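PDB 3TPC: short chain alcohol dehydrogenase-related dehydrogenase from Sinorhizobium meliloti, which probably acts as an oxidoreductase of the short-chain dehydrogenase/reductase family, although its substrate is not established. Local coordinates for residues D[149-154]-D[247-252]. Sequence-based numbering, arbitrary orientation.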
ATOM      1  N   ALA D 149      -4.962 -13.881   5.719  1.00 23.86           N
ATOM      2  CA  ALA D 149      -4.062 -12.970   6.425  1.00 23.55           C
ATOM      3  C   ALA D 149      -4.944 -12.289   7.443  1.00 24.04           C
ATOM      4  O   ALA D 149      -5.703 -12.948   8.171  1.00 25.19           O
ATOM      5  CB  ALA D 149      -3.455 -11.929   5.444  1.00 22.65           C
ATOM      6  N   SER D 150      -4.902 -10.971   7.477  1.00 23.26           N
ATOM      7  CA  SER D 150      -5.791 -10.224   8.353  1.00 23.44           C
ATOM      8  C   SER D 150      -5.532  -8.748   8.167  1.00 23.60           C
ATOM      9  O   SER D 150      -4.426  -8.336   7.807  1.00 24.36           O
ATOM     10  CB  SER D 150      -5.530 -10.573   9.833  1.00 23.73           C
ATOM     11  OG  SER D 150      -5.635  -9.422  10.651  1.00 22.30           O
ATOM     12  N   ILE D 151      -6.524  -7.957   8.483  1.00 22.56           N
ATOM     13  CA  ILE D 151      -6.398  -6.488   8.491  1.00 23.49           C
ATOM     14  C   ILE D 151      -5.291  -5.973   9.437  1.00 22.39           C
ATOM     15  O   ILE D 151      -4.804  -4.883   9.311  1.00 24.01           O
ATOM     16  CB  ILE D 151      -7.848  -5.908   8.827  1.00 22.55           C
ATOM     17  CG1 ILE D 151      -8.328  -5.096   7.687  1.00 25.86           C
ATOM     18  CG2 ILE D 151      -7.988  -5.220  10.105  1.00 21.19           C
ATOM     19  CD1 ILE D 151      -8.732  -5.978   6.573  1.00 25.16           C
ATOM     20  N   ALA D 152      -4.905  -6.760  10.402  1.00 22.62           N
ATOM     21  CA  ALA D 152      -3.818  -6.382  11.284  1.00 23.05           C
ATOM     22  C   ALA D 152      -2.501  -6.348  10.497  1.00 23.33           C
ATOM     23  O   ALA D 152      -1.551  -5.720  10.927  1.00 22.89           O
ATOM     24  CB  ALA D 152      -3.729  -7.344  12.407  1.00 22.79           C
ATOM     25  N   ALA D 153      -2.460  -6.963   9.318  1.00 23.46           N
ATOM     26  CA  ALA D 153      -1.241  -6.867   8.493  1.00 24.51           C
ATOM     27  C   ALA D 153      -0.935  -5.426   8.039  1.00 25.27           C
ATOM     28  O   ALA D 153       0.184  -5.101   7.731  1.00 24.34           O
ATOM     29  CB  ALA D 153      -1.286  -7.843   7.294  1.00 23.46           C
ATOM     30  N   PHE D 154      -1.948  -4.565   8.011  1.00 26.87           N
ATOM     31  CA  PHE D 154      -1.767  -3.171   7.606  1.00 27.13           C
ATOM     32  C   PHE D 154      -2.121  -2.178   8.693  1.00 27.63           C
ATOM     33  O   PHE D 154      -1.741  -1.042   8.577  1.00 27.84           O
ATOM     34  CB  PHE D 154      -2.675  -2.827   6.420  1.00 27.02           C
ATOM     35  CG  PHE D 154      -2.729  -3.862   5.392  1.00 28.54           C
ATOM     36  CD1 PHE D 154      -1.693  -3.994   4.468  1.00 32.34           C
ATOM     37  CD2 PHE D 154      -3.818  -4.703   5.312  1.00 29.85           C
ATOM     38  CE1 PHE D 154      -1.739  -4.993   3.463  1.00 31.62           C
ATOM     39  CE2 PHE D 154      -3.880  -5.664   4.341  1.00 30.89           C
ATOM     40  CZ  PHE D 154      -2.835  -5.809   3.406  1.00 32.36           C
ATOM     41  N   ARG D 247      -9.050  -6.931   1.245  1.00 19.26           N
ATOM     42  CA  ARG D 247      -9.574  -6.630   2.588  1.00 20.32           C
ATOM     43  C   ARG D 247     -11.062  -6.987   2.621  1.00 20.61           C
ATOM     44  O   ARG D 247     -11.846  -6.609   1.723  1.00 17.91           O
ATOM     45  CB  ARG D 247      -9.373  -5.166   3.036  1.00 20.76           C
ATOM     46  CG  ARG D 247      -7.867  -4.642   2.999  1.00 23.89           C
ATOM     47  CD  ARG D 247      -7.774  -3.140   3.343  1.00 24.97           C
ATOM     48  NE  ARG D 247      -8.358  -2.865   4.662  1.00 27.89           N
ATOM     49  CZ  ARG D 247      -7.662  -2.522   5.742  1.00 28.02           C
ATOM     50  NH1 ARG D 247      -6.348  -2.363   5.654  1.00 28.40           N
ATOM     51  NH2 ARG D 247      -8.284  -2.299   6.900  1.00 26.11           N
ATOM     52  N   LEU D 248     -11.434  -7.742   3.651  1.00 19.41           N
ATOM     53  CA  LEU D 248     -12.853  -8.114   3.823  1.00 19.82           C
ATOM     54  C   LEU D 248     -13.296  -7.649   5.191  1.00 18.89           C
ATOM     55  O   LEU D 248     -13.226  -8.426   6.171  1.00 18.08           O
ATOM     56  CB  LEU D 248     -13.018  -9.633   3.671  1.00 19.66           C
ATOM     57  CG  LEU D 248     -14.468 -10.067   3.527  1.00 22.15           C
ATOM     58  CD1 LEU D 248     -15.186  -9.351   2.383  1.00 17.38           C
ATOM     59  CD2 LEU D 248     -14.554 -11.592   3.416  1.00 21.96           C
ATOM     60  N   ASP D 249     -13.618  -6.363   5.288  1.00 17.66           N
ATOM     61  CA  ASP D 249     -13.623  -5.744   6.598  1.00 18.45           C
ATOM     62  C   ASP D 249     -14.685  -4.683   6.889  1.00 18.68           C
ATOM     63  O   ASP D 249     -14.615  -4.027   7.923  1.00 18.78           O
ATOM     64  CB  ASP D 249     -12.253  -5.122   6.882  1.00 19.25           C
ATOM     65  CG  ASP D 249     -11.855  -4.022   5.844  1.00 22.41           C
ATOM     66  OD1 ASP D 249     -12.716  -3.594   5.047  1.00 20.03           O
ATOM     67  OD2 ASP D 249     -10.674  -3.603   5.827  1.00 26.40           O
ATOM     68  N   GLY D 250     -15.637  -4.491   5.996  1.00 18.63           N
ATOM     69  CA  GLY D 250     -16.588  -3.397   6.152  1.00 20.31           C
ATOM     70  C   GLY D 250     -15.985  -2.019   6.314  1.00 22.11           C
ATOM     71  O   GLY D 250     -16.556  -1.165   6.999  1.00 22.45           O
ATOM     72  N   ALA D 251     -14.840  -1.761   5.670  1.00 22.90           N
ATOM     73  CA  ALA D 251     -14.235  -0.438   5.714  1.00 23.94           C
ATOM     74  C   ALA D 251     -13.703  -0.070   7.087  1.00 25.00           C
ATOM     75  O   ALA D 251     -13.434   1.101   7.340  1.00 25.60           O
ATOM     76  CB  ALA D 251     -15.243   0.640   5.259  1.00 24.65           C
ATOM     77  N   LEU D 252     -13.600  -1.035   7.991  1.00 26.01           N
ATOM     78  CA  LEU D 252     -12.983  -0.796   9.297  1.00 28.06           C
ATOM     79  C   LEU D 252     -11.501  -0.488   9.148  1.00 30.00           C
ATOM     80  O   LEU D 252     -10.766  -1.224   8.453  1.00 32.03           O
ATOM     81  CB  LEU D 252     -13.077  -2.054  10.152  1.00 27.47           C
ATOM     82  CG  LEU D 252     -12.213  -2.186  11.410  1.00 26.73           C
ATOM     83  CD1 LEU D 252     -12.750  -1.324  12.566  1.00 26.72           C
ATOM     84  CD2 LEU D 252     -12.163  -3.644  11.828  1.00 27.45           C
TER
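Ile151 lays its CG1–CD1 arm across one face of the Arg247 guanidinium, CD1 3.4 Å above the plane and offset toward its rim; an unusual chi1 (-118°) makes the exact fit uncertain. The two side chains cross at about a right angle. A branched aliphatic residue suits this place because it shields the buried ion pair without competing for its hydrogen bonds. On the same side, out beyond NH1, Phe154 and the arginine run past each other in opposite directions, CD2 3.5 Å from Arg247 NH1, the ring and guanidinium planes 34° apart.

Arg247, bent at chi3 (57°), grips Asp249 side-on, NE and NH2 both donating to OD2, at 2.7 Å from NE. NH2 also bridges to Asp155, so two carboxylates probably offset the charge of a buried guanidinium that also has Arg253 close by. Asp249 OD1 takes the backbone N of Ala251 at 2.9 Å, an Asx turn within the type I' turn, where Gly250 readily adopts positive phi. Behind Ile151, Ser150 OG caps Ala152 N.

The contact joins the loops after strands 143-148 and 245-248, which flank strand 186-193 in the SDR Rossmann fold. Ser150, beside Tyr163 and Lys167, is placed as in the catalytic Ser-Tyr-Lys arrangement of SDR enzymes, consistent with such a role.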